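Local coordinates for endoglucanase, glycoside hydrolase family 5 protein (Cytophaga hutchinsonii, PDB 5IHS) that probably hydrolyses internal beta-1,4-glucosidic bonds of cellulose, as one of the periplasmic endoglucanases the bacterium requires to grow on crystalline cellulose, at residues 190-195 with 245-250. Residues are numbered along the deposited sequence; the frame is centred on the assembly and turned at random.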
loop_
_atom_site.group_PDB
_atom_site.type_symbol
_atom_site.label_atom_id
_atom_site.label_comp_id
_atom_site.label_asym_id
_atom_site.label_seq_id
_atom_site.Cartn_x
_atom_site.Cartn_y
_atom_site.Cartn_z
ATOM N N ILE A 190 11.301 5.019 0.975
ATOM C CA ILE A 190 10.891 3.932 1.849
ATOM C C ILE A 190 10.646 2.652 1.060
ATOM O O ILE A 190 10.059 2.663 -0.030
ATOM C CB ILE A 190 9.655 4.367 2.651
ATOM C CG1 ILE A 190 10.044 5.470 3.648
ATOM C CG2 ILE A 190 9.018 3.170 3.380
ATOM C CD1 ILE A 190 8.911 6.054 4.427
ATOM N N ILE A 191 11.065 1.535 1.651
ATOM C CA ILE A 191 10.785 0.200 1.149
ATOM C C ILE A 191 10.020 -0.551 2.233
ATOM O O ILE A 191 10.476 -0.615 3.383
ATOM C CB ILE A 191 12.082 -0.539 0.773
ATOM C CG1 ILE A 191 12.888 0.254 -0.265
ATOM C CG2 ILE A 191 11.759 -1.931 0.276
ATOM C CD1 ILE A 191 14.308 -0.265 -0.458
ATOM N N VAL A 192 8.866 -1.113 1.860
ATOM C CA VAL A 192 7.980 -1.826 2.778
ATOM C C VAL A 192 8.059 -3.310 2.442
ATOM O O VAL A 192 7.916 -3.692 1.273
ATOM C CB VAL A 192 6.523 -1.337 2.674
ATOM C CG1 VAL A 192 5.674 -1.981 3.756
ATOM C CG2 VAL A 192 6.425 0.198 2.719
ATOM N N VAL A 193 8.264 -4.144 3.465
ATOM C CA VAL A 193 8.512 -5.572 3.301
ATOM C C VAL A 193 7.399 -6.390 3.953
ATOM O O VAL A 193 7.121 -6.238 5.151
ATOM C CB VAL A 193 9.877 -5.967 3.893
ATOM C CG1 VAL A 193 10.129 -7.461 3.684
ATOM C CG2 VAL A 193 11.002 -5.127 3.298
ATOM N N GLY A 194 6.808 -7.297 3.160
ATOM C CA GLY A 194 5.747 -8.156 3.639
ATOM C C GLY A 194 6.205 -9.166 4.670
ATOM O O GLY A 194 7.391 -9.443 4.834
ATOM N N THR A 195 5.218 -9.718 5.380
ATOM C CA THR A 195 5.468 -10.606 6.505
ATOM C C THR A 195 4.659 -11.904 6.357
ATOM O O THR A 195 3.758 -12.028 5.514
ATOM C CB THR A 195 5.230 -9.858 7.845
ATOM O OG1 THR A 195 3.881 -9.382 7.931
ATOM C CG2 THR A 195 6.218 -8.688 8.010
ATOM N N PHE A 245 3.373 -0.383 8.101
ATOM C CA PHE A 245 2.573 0.325 7.102
ATOM C C PHE A 245 1.454 -0.621 6.676
ATOM O O PHE A 245 1.724 -1.747 6.239
ATOM C CB PHE A 245 3.475 0.702 5.913
ATOM C CG PHE A 245 2.919 1.760 4.965
ATOM C CD1 PHE A 245 1.637 1.714 4.434
ATOM C CD2 PHE A 245 3.737 2.807 4.563
ATOM C CE1 PHE A 245 1.182 2.689 3.560
ATOM C CE2 PHE A 245 3.279 3.783 3.683
ATOM C CZ PHE A 245 2.010 3.707 3.181
ATOM N N VAL A 246 0.203 -0.187 6.829
ATOM C CA VAL A 246 -0.936 -0.978 6.374
ATOM C C VAL A 246 -1.128 -0.686 4.887
ATOM O O VAL A 246 -1.903 0.192 4.486
ATOM C CB VAL A 246 -2.191 -0.722 7.222
ATOM C CG1 VAL A 246 -3.398 -1.438 6.625
ATOM C CG2 VAL A 246 -1.958 -1.205 8.646
ATOM N N THR A 247 -0.405 -1.420 4.036
ATOM C CA THR A 247 -0.527 -1.167 2.608
ATOM C C THR A 247 -1.822 -1.710 2.044
ATOM O O THR A 247 -2.160 -1.372 0.906
ATOM C CB THR A 247 0.665 -1.720 1.820
ATOM O OG1 THR A 247 0.703 -3.133 1.998
ATOM C CG2 THR A 247 1.994 -1.083 2.257
ATOM N N GLU A 248 -2.546 -2.529 2.806
ATOM C CA GLU A 248 -3.828 -3.051 2.362
ATOM C C GLU A 248 -4.675 -3.405 3.575
ATOM O O GLU A 248 -4.212 -4.120 4.480
ATOM C CB GLU A 248 -3.622 -4.305 1.506
ATOM C CG GLU A 248 -4.842 -4.726 0.743
ATOM C CD GLU A 248 -4.638 -6.054 0.030
ATOM O OE1 GLU A 248 -3.695 -6.156 -0.797
ATOM O OE2 GLU A 248 -5.426 -6.988 0.317
ATOM N N TYR A 249 -5.926 -2.951 3.576
ATOM C CA TYR A 249 -6.901 -3.431 4.549
ATOM C C TYR A 249 -8.264 -3.424 3.878
ATOM O O TYR A 249 -8.516 -2.661 2.945
ATOM C CB TYR A 249 -6.930 -2.581 5.852
ATOM C CG TYR A 249 -7.599 -1.243 5.645
ATOM C CD1 TYR A 249 -6.888 -0.170 5.124
ATOM C CD2 TYR A 249 -8.946 -1.045 5.949
ATOM C CE1 TYR A 249 -7.499 1.053 4.880
ATOM C CE2 TYR A 249 -9.567 0.174 5.706
ATOM C CZ TYR A 249 -8.842 1.218 5.162
ATOM O OH TYR A 249 -9.484 2.402 4.912
ATOM N N GLY A 250 -9.161 -4.261 4.383
ATOM C CA GLY A 250 -10.540 -4.258 3.961
ATOM C C GLY A 250 -11.486 -3.776 5.052
ATOM O O GLY A 250 -11.087 -3.417 6.155
#
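V192 sends both methyls against segment 245-250, one to the base of F245 and to T247, the other to the phenyl ring. The fork is set by the first torsion: CG1 stands anti to the backbone N (chi1 -173°), while CG2 stands anti to the carbonyl carbon. V192 CG1 lies 4.1 Å from F245 CB and equally 4.1 Å from T247 CG2, so one methyl faces two side chains of the other strand at once, two residues apart along it. CG2 approaches the ring obliquely, 4.2 Å from F245 CD2, and the valine and phenylalanine side chains cross at about a right angle. Against T247 the valine runs in the opposite direction, the two sliding past each other methyl to methyl.

Valine is short and branched at CB, favourable in a strand, and offers two methyls to two neighbours; phenylalanine supplies a broad apolar surface. Threonine is two-sided: with OG1 between the backbone N and the carbonyl carbon (chi1 62°), hydroxyl and methyl diverge, CG2 joining the apolar cluster while OG1 is hydrogen-bonded to E156 and H220, which satisfies a buried hydroxyl. V246 lies between these two inward residues, points the other way and centres an inverse gamma turn.

Strand 215-221 separates the two strands within the sheet, and its T218 touches both V192 and T247. The contact therefore spans the interior between the fifth and seventh strands, where inward side chains from non-adjacent strands meet inside a closed, parallel eight-stranded TIM barrel, the fold of glycoside hydrolase family 5.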